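Local coordinates for protein adenine phosphoribosyltransferase (Leishmania donovani, PDB 1QB7) that probably catalyses the transfer of a phosphoribosyl group from 5-phospho-alpha-D-ribose 1-diphosphate to adenine, giving AMP and diphosphate in purine salvage, at residues 128-131 with 132-136; 201-205 with 206-210. All coordinates share one frame; numbering follows the deposited sequence. Where two conformers were deposited one is given.

Contact 1. Residues 128-131 with 132-136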
loop_
_atom_site.group_PDB
_atom_site.type_symbol
_atom_site.label_atom_id
_atom_site.label_comp_id
_atom_site.label_asym_id
_atom_site.label_seq_id
_atom_site.Cartn_x
_atom_site.Cartn_y
_atom_site.Cartn_z
ATOM N N MET A 128 7.868 2.009 14.530
ATOM C CA MET A 128 6.899 2.508 13.557
ATOM C C MET A 128 6.298 3.833 14.014
ATOM O O MET A 128 6.330 4.160 15.200
ATOM C CB MET A 128 5.812 1.462 13.320
ATOM C CG MET A 128 6.338 0.147 12.740
ATOM S SD MET A 128 7.006 0.320 11.069
ATOM C CE MET A 128 5.501 0.361 10.126
ATOM N N THR A 129 5.752 4.598 13.068
ATOM C CA THR A 129 5.177 5.906 13.376
ATOM C C THR A 129 3.864 6.222 12.661
ATOM O O THR A 129 3.436 5.522 11.743
ATOM C CB THR A 129 6.144 7.061 12.969
ATOM O OG1 THR A 129 6.199 7.160 11.537
ATOM C CG2 THR A 129 7.549 6.831 13.502
ATOM N N ILE A 130 3.238 7.296 13.128
ATOM C CA ILE A 130 2.025 7.860 12.541
ATOM C C ILE A 130 2.231 9.356 12.767
ATOM O O ILE A 130 2.970 9.754 13.674
ATOM C CB ILE A 130 0.685 7.437 13.238
ATOM C CG1 ILE A 130 0.671 7.857 14.707
ATOM C CG2 ILE A 130 0.398 5.951 13.028
ATOM C CD1 ILE A 130 -0.675 7.686 15.362
ATOM N N ARG A 131 1.630 10.182 11.922
ATOM C CA ARG A 131 1.768 11.617 12.084
ATOM C C ARG A 131 0.990 12.042 13.325
ATOM O O ARG A 131 -0.117 11.569 13.575
ATOM C CB ARG A 131 1.238 12.360 10.853
ATOM C CG ARG A 131 1.582 13.852 10.838
ATOM C CD ARG A 131 0.848 14.617 9.740
ATOM N NE ARG A 131 -0.591 14.666 9.986
ATOM C CZ ARG A 131 -1.482 13.834 9.451
ATOM N NH1 ARG A 131 -1.101 12.879 8.605
ATOM N NH2 ARG A 131 -2.767 13.963 9.756
ATOM N N TYR A 132 1.609 12.894 14.128
ATOM C CA TYR A 132 0.997 13.407 15.343
ATOM C C TYR A 132 -0.313 14.099 14.978
ATOM O O TYR A 132 -0.326 14.993 14.142
ATOM C CB TYR A 132 1.952 14.418 15.986
ATOM C CG TYR A 132 1.474 14.999 17.290
ATOM C CD1 TYR A 132 0.671 16.138 17.317
ATOM C CD2 TYR A 132 1.843 14.422 18.503
ATOM C CE1 TYR A 132 0.250 16.691 18.522
ATOM C CE2 TYR A 132 1.431 14.965 19.711
ATOM C CZ TYR A 132 0.636 16.099 19.718
ATOM O OH TYR A 132 0.247 16.652 20.920
ATOM N N GLY A 133 -1.413 13.654 15.575
ATOM C CA GLY A 133 -2.699 14.274 15.302
ATOM C C GLY A 133 -3.523 13.632 14.203
ATOM O O GLY A 133 -4.621 14.100 13.913
ATOM N N SER A 134 -2.989 12.593 13.564
ATOM C CA SER A 134 -3.721 11.903 12.506
ATOM C C SER A 134 -4.920 11.183 13.134
ATOM O O SER A 134 -5.907 10.894 12.461
ATOM C CB SER A 134 -2.813 10.919 11.756
ATOM O OG SER A 134 -2.199 10.003 12.641
ATOM N N ILE A 135 -4.790 10.853 14.415
ATOM C CA ILE A 135 -5.856 10.221 15.177
ATOM C C ILE A 135 -5.963 11.033 16.452
ATOM O O ILE A 135 -4.963 11.301 17.117
ATOM C CB ILE A 135 -5.575 8.728 15.530
ATOM C CG1 ILE A 135 -5.222 7.928 14.278
ATOM C CG2 ILE A 135 -6.722 8.135 16.289
ATOM C CD1 ILE A 135 -4.640 6.567 14.582
ATOM N N GLY A 136 -7.169 11.478 16.767
ATOM C CA GLY A 136 -7.343 12.282 17.959
ATOM C C GLY A 136 -8.053 11.569 19.085
ATOM O O GLY A 136 -8.401 10.393 18.975
HETATM O O HOH W 1 -2.031 16.216 12.255
#
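S134 folds back on R131 through a type II beta turn, and two donors of S134 grip one acceptor. Its backbone N donates a hydrogen bond of 3.0 Å to R131 O from above the carbonyl plane, while its OG donates one of 2.8 Å to the same R131 O within that plane. Serine suits the place because its short hydroxyl gives R131 O a second donor; turning OG between its own backbone N and carbonyl carbon (chi1 55°) brings it to that oxygen. G133, with a positive phi of 93°, takes the turn position where a CB would jam against the preceding carbonyl O. The guanidinium of R131, brought round by a bend at chi3 (67°), lays one face over S134, with NH2 3.6 Å from S134 CB. At its edge, in plane, a water accepts from R131 NE at 3.1 Å and donates to Y132 O at 2.8 Å. Further out, R131 NH2 makes a salt bridge to E49 of the second subunit, and Y132 OH is hydrogen-bonded to E233 of that subunit. The turn ends strand 129-131 and places both side chains against the second subunit; charge pair and water would hold the guanidinium flat over the serine.

Contact 2. Residues 201-205 with 206-210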
loop_
_atom_site.group_PDB
_atom_site.type_symbol
_atom_site.label_atom_id
_atom_site.label_comp_id
_atom_site.label_asym_id
_atom_site.label_seq_id
_atom_site.Cartn_x
_atom_site.Cartn_y
_atom_site.Cartn_z
ATOM N N SER A 201 -9.252 -12.544 12.301
ATOM C CA SER A 201 -8.581 -13.016 11.094
ATOM C C SER A 201 -9.614 -13.683 10.199
ATOM O O SER A 201 -10.586 -14.260 10.693
ATOM C CB SER A 201 -7.477 -14.013 11.447
ATOM O OG SER A 201 -6.725 -14.371 10.306
ATOM N N LEU A 202 -9.403 -13.604 8.887
ATOM C CA LEU A 202 -10.322 -14.198 7.926
ATOM C C LEU A 202 -9.950 -15.643 7.579
ATOM O O LEU A 202 -10.808 -16.429 7.171
ATOM C CB LEU A 202 -10.382 -13.345 6.659
ATOM C CG LEU A 202 -10.688 -11.859 6.882
ATOM C CD1 LEU A 202 -10.588 -11.110 5.566
ATOM C CD2 LEU A 202 -12.067 -11.686 7.512
ATOM N N LEU A 203 -8.679 -15.990 7.761
ATOM C CA LEU A 203 -8.201 -17.334 7.468
ATOM C C LEU A 203 -6.974 -17.670 8.308
ATOM O O LEU A 203 -6.146 -16.806 8.585
ATOM C CB LEU A 203 -7.836 -17.463 5.985
ATOM C CG LEU A 203 -7.534 -18.884 5.491
ATOM C CD1 LEU A 203 -8.840 -19.646 5.314
ATOM C CD2 LEU A 203 -6.769 -18.858 4.175
ATOM N N SER A 204 -6.882 -18.926 8.737
ATOM C CA SER A 204 -5.741 -19.405 9.508
ATOM C C SER A 204 -4.806 -20.096 8.522
ATOM O O SER A 204 -5.269 -20.783 7.615
ATOM C CB SER A 204 -6.190 -20.421 10.559
ATOM O OG SER A 204 -5.074 -21.133 11.067
ATOM N N ASP A 205 -3.497 -19.946 8.698
ATOM C CA ASP A 205 -2.578 -20.603 7.773
ATOM C C ASP A 205 -2.692 -22.131 7.853
ATOM O O ASP A 205 -2.194 -22.838 6.982
ATOM C CB ASP A 205 -1.130 -20.131 7.969
ATOM C CG ASP A 205 -0.468 -20.751 9.172
ATOM O OD1 ASP A 205 -1.128 -20.852 10.232
ATOM O OD2 ASP A 205 0.720 -21.125 9.056
ATOM N N ASP A 206 -3.369 -22.632 8.887
ATOM C CA ASP A 206 -3.576 -24.068 9.031
ATOM C C ASP A 206 -4.489 -24.564 7.921
ATOM O O ASP A 206 -4.518 -25.755 7.619
ATOM C CB ASP A 206 -4.172 -24.409 10.397
ATOM C CG ASP A 206 -4.337 -25.916 10.611
ATOM O OD1 ASP A 206 -3.333 -26.651 10.469
ATOM O OD2 ASP A 206 -5.469 -26.372 10.896
ATOM N N ALA A 207 -5.225 -23.641 7.309
ATOM C CA ALA A 207 -6.124 -23.977 6.217
ATOM C C ALA A 207 -5.355 -24.132 4.908
ATOM O O ALA A 207 -5.871 -24.691 3.943
ATOM C CB ALA A 207 -7.187 -22.914 6.071
ATOM N N LEU A 208 -4.131 -23.608 4.867
ATOM C CA LEU A 208 -3.301 -23.689 3.671
ATOM C C LEU A 208 -2.563 -25.010 3.654
ATOM O O LEU A 208 -1.978 -25.415 4.651
ATOM C CB LEU A 208 -2.303 -22.534 3.626
ATOM C CG LEU A 208 -2.913 -21.132 3.687
ATOM C CD1 LEU A 208 -1.820 -20.109 3.465
ATOM C CD2 LEU A 208 -4.014 -20.976 2.650
ATOM N N THR A 209 -2.584 -25.675 2.507
ATOM C CA THR A 209 -1.932 -26.969 2.360
ATOM C C THR A 209 -0.926 -26.923 1.212
ATOM O O THR A 209 -0.602 -25.848 0.706
ATOM C CB THR A 209 -2.982 -28.078 2.086
ATOM O OG1 THR A 209 -3.641 -27.821 0.841
ATOM C CG2 THR A 209 -4.032 -28.114 3.191
ATOM N N GLU A 210 -0.437 -28.095 0.809
ATOM C CA GLU A 210 0.514 -28.205 -0.290
ATOM C C GLU A 210 -0.120 -27.735 -1.606
ATOM O O GLU A 210 0.584 -27.295 -2.522
ATOM C CB GLU A 210 1.011 -29.652 -0.405
ATOM C CG GLU A 210 1.888 -29.950 -1.627
ATOM C CD GLU A 210 3.162 -29.108 -1.689
ATOM O OE1 GLU A 210 3.605 -28.593 -0.636
ATOM O OE2 GLU A 210 3.726 -28.973 -2.803
#
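L203, S204 and D205 turn back against A207 and L208 in a short 3-10 turn that follows strand 203-204 of the type I phosphoribosyltransferase fold, beside the adenine pocket. Two i to i+3 backbone bonds define it: A207 N gives its hydrogen to S204 O at 2.9 Å, and L208 N to D205 O at 3.0 Å. The start of the turn is reinforced by a side chain. S204 OG, swung opposite its own backbone N (chi1 165°), accepts from D206 N at 3.1 Å with a nearly straight N-H...O angle of 161°, an ST turn; serine suits this place because its short hydroxyl reaches the N-H two residues ahead.

Apolar contacts accompany these bonds. Each branch of L203 finds a separate partner: CD1 meets A207 CB at 3.7 Å, and CD2 meets L208 CD2 at 3.8 Å. The small methyl of A207 lets the leucine come close to the turn, and L203 also rests on L22 of helix 17-25, so the turn is joined to the N-terminal part of the fold.

Basic residues supply the outer bonds. R40, which binds AMP, donates hydrogen bonds from NH2 to D205 O and from NH1 to L208 O, so the carbonyl that closes the second 3-10 bond has a further donor. K23 in helix 17-25 reaches A207 O. Between nearest atoms, the side chain of D205 comes within about 3 Å of that of R40 and about 6 Å of the bound adenine, an arrangement consistent with the turn helping to position R40. At the end of the turn, L208 CB lies 3.4 Å from D205 O, the oxygen its own backbone N bonds.

From the N terminus the chain passes strands 2-4 and 9-12, then helix 17-25 and R40 of the adenine pocket. Contact 1 then closes its turn as the chain leaves strand 129-131, the partner of strand 110-112, on its way to strand 140-145 of the central sheet. The chain goes on through helix 152-163 and strands 167-173 and 199-201 before contact 2 closes the turn after strand 203-204. The two are in series, neither nesting nor crossing, with centres about 32 Å apart and nearest atoms about 19 Å apart, on opposite sides of the chain's centre. Contact 1 faces the second subunit, whereas contact 2 ties its strand to the N-terminal helix and the nucleotide pocket.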